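Local coordinates for protein esterase D (Cellvibrio japonicus, PDB 2W87) that binds glucuronic acid through a calcium-dependent carbohydrate-binding module of a secreted enzyme that probably degrades plant cell walls by cleaving feruloyl esters of xylan, at residues Phe25-Ala39 with Leu112-Ser125. Numbering follows the deposited sequence.
Sequences FTGSGFANTNNAQGA and LSATTAEGLPNIDS. With CA (calcium ion), chain D; CA (calcium ion), chain C; GCU (alpha-D-glucopyranuronic acid), chain E.
Asp124 grips Thr26 with both carboxylate oxygens. Asp124 OD1 accepts from Thr26 N at 2.9 Å, nearly straight at 173°. Asp124 OD2 accepts a hydrogen bond from Thr26 OG1 at 2.8 Å. Both donors come from the syn side, somewhat out of the carboxylate plane. With CG anti to the backbone N (chi1 179°), Asp124 can also give OD1 and its own carbonyl O to one calcium. Thr26 O and Gly29 O bind the same ion, and Gln5 and Glu6 complete the site. Arg58 forms a salt bridge with Asp124 OD2. The second calcium is held by Asn32 OD1 at 2.3 Å and by Thr33 O, the Asn35 side chain, three waters and two sugar oxygens. Asp19 holds Asn32 ND2. Between the two ions, Ala31 and Ile123 form an antiparallel hydrogen-bonded pair. Thr33 OG1 accepts from Leu120 N at 2.8 Å. Farther on, Gly38 N bonds Ala114 O and Ala114 N bonds Ala39 O. Thr33 CG2 lies 3.8 Å from Leu120 CD1. The Phe30 ring packs against Asn122, with ring and amide planes 27° apart; Phe30 CD1 lies 3.6 Å from Asn122 CB. Two calciums, one away from the sugar and one bridging protein to glucuronic acid, mark this family 35 carbohydrate-binding module and its glucuronic acid site.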
loop_
_atom_site.group_PDB
_atom_site.type_symbol
_atom_site.label_atom_id
_atom_site.label_comp_id
_atom_site.label_asym_id
_atom_site.label_seq_id
_atom_site.Cartn_x
_atom_site.Cartn_y
_atom_site.Cartn_z
ATOM N N PHE A 25 -9.049 1.566 11.697
ATOM C CA PHE A 25 -8.169 2.245 10.752
ATOM C C PHE A 25 -7.636 3.514 11.418
ATOM O O PHE A 25 -8.090 3.902 12.508
ATOM C CB PHE A 25 -8.922 2.637 9.489
ATOM C CG PHE A 25 -10.140 3.488 9.758
ATOM C CD1 PHE A 25 -10.020 4.851 9.918
ATOM C CD2 PHE A 25 -11.383 2.912 9.862
ATOM C CE1 PHE A 25 -11.125 5.633 10.205
ATOM C CE2 PHE A 25 -12.479 3.674 10.123
ATOM C CZ PHE A 25 -12.334 5.063 10.283
ATOM N N THR A 26 -6.695 4.169 10.743
ATOM C CA THR A 26 -6.118 5.422 11.176
ATOM C C THR A 26 -6.338 6.421 10.032
ATOM O O THR A 26 -6.676 6.023 8.928
ATOM C CB THR A 26 -4.634 5.270 11.555
ATOM O OG1 THR A 26 -3.884 4.724 10.471
ATOM C CG2 THR A 26 -4.482 4.348 12.766
ATOM N N GLY A 27 -6.205 7.717 10.288
ATOM C CA GLY A 27 -6.609 8.694 9.283
ATOM C C GLY A 27 -8.112 8.700 9.089
ATOM O O GLY A 27 -8.846 8.347 9.998
ATOM N N SER A 28 -8.587 9.107 7.909
ATOM C CA SER A 28 -10.006 9.219 7.673
ATOM C C SER A 28 -10.653 7.918 7.163
ATOM O O SER A 28 -11.879 7.843 6.988
ATOM C CB SER A 28 -10.298 10.367 6.714
ATOM O OG SER A 28 -9.579 10.202 5.499
ATOM N N GLY A 29 -9.851 6.878 6.942
ATOM C CA GLY A 29 -10.409 5.612 6.473
ATOM C C GLY A 29 -9.367 4.611 5.988
ATOM O O GLY A 29 -8.262 4.530 6.513
ATOM N N PHE A 30 -9.754 3.853 4.974
ATOM C CA PHE A 30 -8.899 2.838 4.384
ATOM C C PHE A 30 -9.276 2.661 2.927
ATOM O O PHE A 30 -10.388 2.994 2.520
ATOM C CB PHE A 30 -9.032 1.521 5.141
ATOM C CG PHE A 30 -10.452 1.039 5.314
ATOM C CD1 PHE A 30 -11.084 0.309 4.325
ATOM C CD2 PHE A 30 -11.150 1.305 6.480
ATOM C CE1 PHE A 30 -12.373 -0.140 4.495
ATOM C CE2 PHE A 30 -12.431 0.853 6.660
ATOM C CZ PHE A 30 -13.049 0.128 5.672
ATOM N N ALA A 31 -8.327 2.209 2.125
ATOM C CA ALA A 31 -8.580 1.972 0.705
ATOM C C ALA A 31 -9.175 0.568 0.554
ATOM O O ALA A 31 -8.597 -0.435 1.011
ATOM C CB ALA A 31 -7.279 2.100 -0.098
ATOM N N ASN A 32 -10.317 0.499 -0.124
ATOM C CA ASN A 32 -11.014 -0.750 -0.392
ATOM C C ASN A 32 -11.036 -1.025 -1.898
ATOM O O ASN A 32 -11.808 -0.413 -2.629
ATOM C CB ASN A 32 -12.448 -0.637 0.126
ATOM C CG ASN A 32 -13.302 -1.839 -0.219
ATOM O OD1 ASN A 32 -12.821 -2.819 -0.809
ATOM N ND2 ASN A 32 -14.590 -1.773 0.161
ATOM N N THR A 33 -10.171 -1.909 -2.369
ATOM C CA THR A 33 -10.126 -2.222 -3.803
ATOM C C THR A 33 -11.377 -2.961 -4.268
ATOM O O THR A 33 -11.965 -3.749 -3.517
ATOM C CB THR A 33 -8.918 -3.112 -4.194
ATOM O OG1 THR A 33 -8.932 -4.329 -3.430
ATOM C CG2 THR A 33 -7.612 -2.362 -3.989
ATOM N N ASN A 34 -11.760 -2.687 -5.508
ATOM C CA ASN A 34 -12.583 -3.586 -6.279
ATOM C C ASN A 34 -12.119 -5.015 -6.068
ATOM O O ASN A 34 -10.928 -5.257 -5.931
ATOM C CB ASN A 34 -12.408 -3.297 -7.776
ATOM C CG ASN A 34 -12.967 -1.941 -8.197
ATOM O OD1 ASN A 34 -13.911 -1.444 -7.588
ATOM N ND2 ASN A 34 -12.394 -1.350 -9.268
ATOM N N ASN A 35 -13.052 -5.963 -6.082
ATOM C CA ASN A 35 -12.714 -7.373 -5.980
ATOM C C ASN A 35 -12.415 -7.932 -7.369
ATOM O O ASN A 35 -13.260 -8.582 -8.003
ATOM C CB ASN A 35 -13.845 -8.109 -5.259
ATOM C CG ASN A 35 -14.259 -7.396 -3.971
ATOM O OD1 ASN A 35 -13.421 -6.796 -3.284
ATOM N ND2 ASN A 35 -15.547 -7.401 -3.677
ATOM N N ALA A 36 -11.212 -7.652 -7.830
ATOM C CA ALA A 36 -10.732 -8.032 -9.138
ATOM C C ALA A 36 -9.220 -8.126 -9.112
ATOM O O ALA A 36 -8.537 -7.343 -8.444
ATOM C CB ALA A 36 -11.150 -7.002 -10.165
ATOM N N GLN A 37 -8.689 -9.047 -9.890
ATOM C CA GLN A 37 -7.266 -9.155 -10.028
ATOM C C GLN A 37 -6.740 -7.863 -10.639
ATOM O O GLN A 37 -7.375 -7.263 -11.516
ATOM C CB GLN A 37 -6.929 -10.351 -10.908
ATOM C CG GLN A 37 -5.496 -10.691 -10.956
ATOM C CD GLN A 37 -5.284 -11.803 -11.945
ATOM O OE1 GLN A 37 -5.792 -12.913 -11.755
ATOM N NE2 GLN A 37 -4.618 -11.504 -13.039
ATOM N N GLY A 38 -5.613 -7.403 -10.123
ATOM C CA GLY A 38 -4.976 -6.205 -10.614
ATOM C C GLY A 38 -5.450 -4.919 -9.965
ATOM O O GLY A 38 -4.800 -3.877 -10.107
ATOM N N ALA A 39 -6.575 -4.952 -9.257
ATOM C CA ALA A 39 -7.039 -3.738 -8.574
ATOM C C ALA A 39 -5.952 -3.238 -7.610
ATOM O O ALA A 39 -5.387 -4.011 -6.843
ATOM C CB ALA A 39 -8.363 -3.988 -7.864
ATOM N N LEU A 112 0.525 -1.080 -5.436
ATOM C CA LEU A 112 0.242 -2.375 -4.857
ATOM C C LEU A 112 -1.037 -2.905 -5.524
ATOM O O LEU A 112 -2.093 -2.304 -5.395
ATOM C CB LEU A 112 0.079 -2.245 -3.357
ATOM C CG LEU A 112 -0.352 -3.499 -2.600
ATOM C CD1 LEU A 112 0.789 -4.484 -2.593
ATOM C CD2 LEU A 112 -0.834 -3.161 -1.169
ATOM N N SER A 113 -0.926 -4.019 -6.245
ATOM C CA SER A 113 -2.023 -4.562 -7.030
ATOM C C SER A 113 -2.373 -5.986 -6.593
ATOM O O SER A 113 -1.481 -6.782 -6.282
ATOM C CB SER A 113 -1.672 -4.567 -8.527
ATOM O OG SER A 113 -1.203 -3.303 -8.983
ATOM N N ALA A 114 -3.661 -6.300 -6.598
ATOM C CA ALA A 114 -4.138 -7.619 -6.234
ATOM C C ALA A 114 -3.635 -8.697 -7.184
ATOM O O ALA A 114 -3.692 -8.518 -8.395
ATOM C CB ALA A 114 -5.626 -7.600 -6.268
ATOM N N THR A 115 -3.154 -9.813 -6.645
ATOM C CA THR A 115 -2.777 -10.967 -7.466
ATOM C C THR A 115 -3.919 -11.965 -7.677
ATOM O O THR A 115 -3.792 -12.844 -8.527
ATOM C CB THR A 115 -1.636 -11.781 -6.831
ATOM O OG1 THR A 115 -2.053 -12.265 -5.562
ATOM C CG2 THR A 115 -0.413 -10.966 -6.647
ATOM N N THR A 116 -4.974 -11.881 -6.878
ATOM C CA THR A 116 -6.121 -12.782 -6.969
ATOM C C THR A 116 -7.404 -12.016 -7.298
ATOM O O THR A 116 -7.453 -10.783 -7.187
ATOM C CB THR A 116 -6.370 -13.557 -5.641
ATOM O OG1 THR A 116 -7.070 -12.720 -4.706
ATOM C CG2 THR A 116 -5.080 -14.091 -5.020
ATOM N N ALA A 117 -8.448 -12.756 -7.675
ATOM C CA ALA A 117 -9.722 -12.164 -8.091
ATOM C C ALA A 117 -10.479 -11.506 -6.961
ATOM O O ALA A 117 -11.467 -10.816 -7.212
ATOM C CB ALA A 117 -10.616 -13.220 -8.780
ATOM N N GLU A 118 -10.041 -11.719 -5.714
ATOM C CA GLU A 118 -10.686 -11.096 -4.556
ATOM C C GLU A 118 -10.238 -9.645 -4.363
ATOM O O GLU A 118 -10.816 -8.925 -3.564
ATOM C CB GLU A 118 -10.385 -11.861 -3.274
ATOM C CG GLU A 118 -10.969 -13.252 -3.218
ATOM C CD GLU A 118 -11.037 -13.777 -1.793
ATOM O OE1 GLU A 118 -11.922 -13.323 -1.023
ATOM O OE2 GLU A 118 -10.235 -14.680 -1.462
ATOM N N GLY A 119 -9.229 -9.219 -5.101
ATOM C CA GLY A 119 -8.693 -7.885 -4.907
ATOM C C GLY A 119 -7.735 -7.905 -3.728
ATOM O O GLY A 119 -7.265 -8.967 -3.296
ATOM N N LEU A 120 -7.424 -6.727 -3.204
ATOM C CA LEU A 120 -6.568 -6.618 -2.037
ATOM C C LEU A 120 -7.341 -6.719 -0.732
ATOM O O LEU A 120 -8.559 -6.642 -0.713
ATOM C CB LEU A 120 -5.823 -5.274 -2.064
ATOM C CG LEU A 120 -4.736 -5.117 -3.122
ATOM C CD1 LEU A 120 -4.197 -3.647 -3.079
ATOM C CD2 LEU A 120 -3.606 -6.108 -2.899
ATOM N N PRO A 121 -6.614 -6.871 0.384
ATOM C CA PRO A 121 -7.276 -6.581 1.638
ATOM C C PRO A 121 -7.607 -5.087 1.682
ATOM O O PRO A 121 -7.230 -4.340 0.759
ATOM C CB PRO A 121 -6.208 -6.896 2.681
ATOM C CG PRO A 121 -5.117 -7.548 1.996
ATOM C CD PRO A 121 -5.188 -7.164 0.559
ATOM N N ASN A 122 -8.310 -4.652 2.720
ATOM C CA ASN A 122 -8.482 -3.222 2.947
ATOM C C ASN A 122 -7.161 -2.659 3.455
ATOM O O ASN A 122 -6.548 -3.244 4.351
ATOM C CB ASN A 122 -9.603 -2.993 3.959
ATOM C CG ASN A 122 -10.989 -3.296 3.392
ATOM O OD1 ASN A 122 -11.203 -3.285 2.168
ATOM N ND2 ASN A 122 -11.947 -3.520 4.280
ATOM N N ILE A 123 -6.712 -1.538 2.892
ATOM C CA ILE A 123 -5.380 -0.990 3.192
ATOM C C ILE A 123 -5.513 0.305 3.967
ATOM O O ILE A 123 -6.027 1.302 3.465
ATOM C CB ILE A 123 -4.563 -0.715 1.901
ATOM C CG1 ILE A 123 -4.520 -1.973 1.010
ATOM C CG2 ILE A 123 -3.201 -0.102 2.237
ATOM C CD1 ILE A 123 -3.855 -3.183 1.621
ATOM N N ASP A 124 -5.019 0.302 5.191
ATOM C CA ASP A 124 -5.165 1.482 6.052
ATOM C C ASP A 124 -4.166 2.568 5.744
ATOM O O ASP A 124 -4.514 3.752 5.687
ATOM C CB ASP A 124 -5.003 1.076 7.511
ATOM C CG ASP A 124 -5.118 2.234 8.466
ATOM O OD1 ASP A 124 -5.867 3.190 8.183
ATOM O OD2 ASP A 124 -4.498 2.163 9.546
ATOM N N SER A 125 -2.918 2.158 5.585
ATOM C CA SER A 125 -1.823 3.092 5.427
ATOM C C SER A 125 -0.562 2.429 4.896
ATOM O O SER A 125 -0.393 1.212 5.005
ATOM C CB SER A 125 -1.510 3.688 6.773
ATOM O OG SER A 125 -1.085 2.705 7.710
HETATM CA CA CA D . -5.990 5.182 6.842
HETATM CA CA CA C . -12.561 -5.014 -1.578
HETATM C C1 GCU E . -16.844 -6.715 2.431
HETATM C C2 GCU E . -16.149 -5.732 3.373
HETATM C C3 GCU E . -15.272 -4.790 2.555
HETATM C C4 GCU E . -14.226 -5.621 1.841
HETATM C C5 GCU E . -14.948 -6.661 0.970
HETATM C C6 GCU E . -13.978 -7.590 0.252
HETATM O O1 GCU E . -17.617 -5.930 1.523
HETATM O O2 GCU E . -17.125 -4.972 4.066
HETATM O O3 GCU E . -14.638 -3.818 3.389
HETATM O O4 GCU E . -13.384 -4.809 0.983
HETATM O O5 GCU E . -15.790 -7.479 1.781
HETATM O O6A GCU E . -13.045 -7.043 -0.354
HETATM O O6B GCU E . -14.166 -8.830 0.292
HETATM O O HOH W 1 -1.309 3.453 10.241
HETATM O O HOH W 2 -7.772 -2.481 -0.831
HETATM O O HOH W 3 -10.719 -6.416 -2.436
HETATM O O HOH W 4 -10.493 -4.560 -0.296
HETATM O O HOH W 5 -14.857 -4.631 -2.280
#